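Local coordinates for protein putative phosphatase (Clostridium difficile, PDB 3SD7) that probably hydrolyses phosphate esters as a haloacid dehalogenase-like phosphatase, with a sodium ion bound in the crystal, at residues A[50-53]-A[54-58]. Sequence-based numbering, arbitrary orientation.
Sequences SIQY and SLNSF
Gln52 O is gripped twice by Asn56, whose backbone N gives the usual i to i+4 bond of the alpha helix at 2.8 Å while its side-chain ND2 adds a second, more bent one at 3.2 Å. The two donors arrive from opposite faces of the carbonyl plane. This is the last part of helix 44-57, which packs with helices 75-82 and 87-105 in what is probably the helical cap of a haloacid dehalogenase fold. Asparagine suits an exposed place here, because its short amide can fold back on the preceding turn; chi1 of -100°, off the usual staggered positions, sets the amide beside the Gln52 side chain, and Asn56 ND2 lies 3.8 Å from Gln52 CG. The longer Gln52 runs extended instead, and its NE2 reaches Glu62 O. On the buried side, branched aliphatic residues one turn apart suit the core: Ile51 CG2 lies alongside Leu55 CD1 at 3.9 Å, and both point the same way, Ile51 against Phe70 and Leu55 against Phe79 and Tyr83. Ser54, small and buried against Phe79, satisfies its hydroxyl by bonding OG to Ala93 O of helix 87-105. The hydroxyl of Ser57 turns back, with chi1 of 79°, and Ser57 OG donates to a lone pair of Ser54 O at 2.6 Å, in the carbonyl plane.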
ATOM      1  N   SER A  50       0.177  15.763   6.751  1.00 37.07           N
ATOM      2  CA  SER A  50       1.529  16.133   6.334  1.00 38.71           C
ATOM      3  C   SER A  50       1.459  17.190   5.249  1.00 39.57           C
ATOM      4  O   SER A  50       2.201  18.168   5.294  1.00 43.17           O
ATOM      5  CB  SER A  50       2.323  14.923   5.848  1.00 36.80           C
ATOM      6  OG  SER A  50       2.480  13.958   6.873  1.00 38.50           O
ATOM      7  N   ILE A  51       0.566  17.001   4.268  1.00 37.59           N
ATOM      8  CA  ILE A  51       0.373  18.008   3.227  1.00 39.18           C
ATOM      9  C   ILE A  51      -0.131  19.319   3.830  1.00 41.60           C
ATOM     10  O   ILE A  51       0.366  20.400   3.493  1.00 44.43           O
ATOM     11  CB  ILE A  51      -0.606  17.517   2.116  1.00 37.21           C
ATOM     12  CG1 ILE A  51      -0.011  16.306   1.412  1.00 36.44           C
ATOM     13  CG2 ILE A  51      -0.871  18.641   1.115  1.00 37.71           C
ATOM     14  CD1 ILE A  51      -0.922  15.648   0.359  1.00 32.99           C
ATOM     15  N   GLN A  52      -1.117  19.231   4.721  1.00 42.77           N
ATOM     16  CA  GLN A  52      -1.684  20.406   5.379  1.00 45.59           C
ATOM     17  C   GLN A  52      -0.600  21.206   6.105  1.00 48.47           C
ATOM     18  O   GLN A  52      -0.538  22.444   6.011  1.00 49.87           O
ATOM     19  CB  GLN A  52      -2.763  19.983   6.383  1.00 46.26           C
ATOM     20  CG  GLN A  52      -3.567  21.144   7.007  1.00 50.84           C
ATOM     21  CD  GLN A  52      -4.557  20.662   8.054  1.00 48.24           C
ATOM     22  OE1 GLN A  52      -4.186  19.961   8.990  1.00 50.74           O
ATOM     23  NE2 GLN A  52      -5.812  21.042   7.904  1.00 55.77           N
ATOM     24  N   TYR A  53       0.246  20.489   6.836  1.00 48.04           N
ATOM     25  CA  TYR A  53       1.350  21.100   7.564  1.00 51.11           C
ATOM     26  C   TYR A  53       2.307  21.820   6.611  1.00 52.04           C
ATOM     27  O   TYR A  53       2.780  22.930   6.913  1.00 55.25           O
ATOM     28  CB  TYR A  53       2.100  20.024   8.367  1.00 50.89           C
ATOM     29  CG  TYR A  53       3.360  20.509   9.042  1.00 55.13           C
ATOM     30  CD1 TYR A  53       3.305  21.199  10.251  1.00 61.34           C
ATOM     31  CD2 TYR A  53       4.616  20.254   8.486  1.00 56.49           C
ATOM     32  CE1 TYR A  53       4.459  21.635  10.881  1.00 65.39           C
ATOM     33  CE2 TYR A  53       5.785  20.686   9.119  1.00 60.14           C
ATOM     34  CZ  TYR A  53       5.694  21.374  10.310  1.00 65.55           C
ATOM     35  OH  TYR A  53       6.840  21.808  10.940  1.00 66.65           O
ATOM     36  N   SER A  54       2.585  21.198   5.465  1.00 50.34           N
ATOM     37  CA  SER A  54       3.476  21.788   4.484  1.00 52.05           C
ATOM     38  C   SER A  54       2.826  23.048   3.930  1.00 54.70           C
ATOM     39  O   SER A  54       3.414  24.134   4.002  1.00 57.18           O
ATOM     40  CB  SER A  54       3.818  20.803   3.373  1.00 50.67           C
ATOM     41  OG  SER A  54       4.727  21.390   2.460  1.00 51.89           O
ATOM     42  N   LEU A  55       1.600  22.921   3.411  1.00 52.63           N
ATOM     43  CA  LEU A  55       0.867  24.097   2.888  1.00 55.80           C
ATOM     44  C   LEU A  55       0.848  25.236   3.907  1.00 59.32           C
ATOM     45  O   LEU A  55       1.047  26.414   3.553  1.00 60.73           O
ATOM     46  CB  LEU A  55      -0.563  23.712   2.490  1.00 54.45           C
ATOM     47  CG  LEU A  55      -0.657  22.799   1.265  1.00 50.89           C
ATOM     48  CD1 LEU A  55      -2.085  22.304   1.054  1.00 50.14           C
ATOM     49  CD2 LEU A  55      -0.143  23.515   0.019  1.00 53.40           C
ATOM     50  N   ASN A  56       0.598  24.895   5.171  1.00 60.36           N
ATOM     51  CA  ASN A  56       0.616  25.892   6.248  1.00 65.09           C
ATOM     52  C   ASN A  56       1.936  26.639   6.335  1.00 67.94           C
ATOM     53  O   ASN A  56       1.943  27.852   6.572  1.00 70.25           O
ATOM     54  CB  ASN A  56       0.284  25.256   7.605  1.00 65.35           C
ATOM     55  CG  ASN A  56      -1.160  25.481   8.016  1.00 68.44           C
ATOM     56  OD1 ASN A  56      -1.556  26.625   8.305  1.00 76.03           O
ATOM     57  ND2 ASN A  56      -1.933  24.403   8.118  1.00 63.97           N
ATOM     58  N   SER A  57       3.047  25.930   6.124  1.00 67.28           N
ATOM     59  CA  SER A  57       4.369  26.552   6.203  1.00 70.92           C
ATOM     60  C   SER A  57       4.497  27.706   5.203  1.00 73.17           C
ATOM     61  O   SER A  57       5.322  28.598   5.393  1.00 76.65           O
ATOM     62  CB  SER A  57       5.491  25.532   5.975  1.00 69.61           C
ATOM     63  OG  SER A  57       5.663  25.255   4.601  1.00 68.63           O
ATOM     64  N   PHE A  58       3.689  27.684   4.141  1.00 71.40           N
ATOM     65  CA  PHE A  58       3.700  28.746   3.138  1.00 73.84           C
ATOM     66  C   PHE A  58       2.475  29.649   3.271  1.00 75.91           C
ATOM     67  O   PHE A  58       2.176  30.440   2.372  1.00 77.66           O
ATOM     68  CB  PHE A  58       3.763  28.155   1.732  1.00 71.68           C
ATOM     69  CG  PHE A  58       4.900  27.205   1.530  1.00 69.38           C
ATOM     70  CD1 PHE A  58       6.168  27.664   1.228  1.00 71.32           C
ATOM     71  CD2 PHE A  58       4.699  25.832   1.635  1.00 63.30           C
ATOM     72  CE1 PHE A  58       7.221  26.771   1.042  1.00 71.37           C
ATOM     73  CE2 PHE A  58       5.738  24.950   1.448  1.00 63.42           C
ATOM     74  CZ  PHE A  58       7.000  25.416   1.150  1.00 68.16           C
TER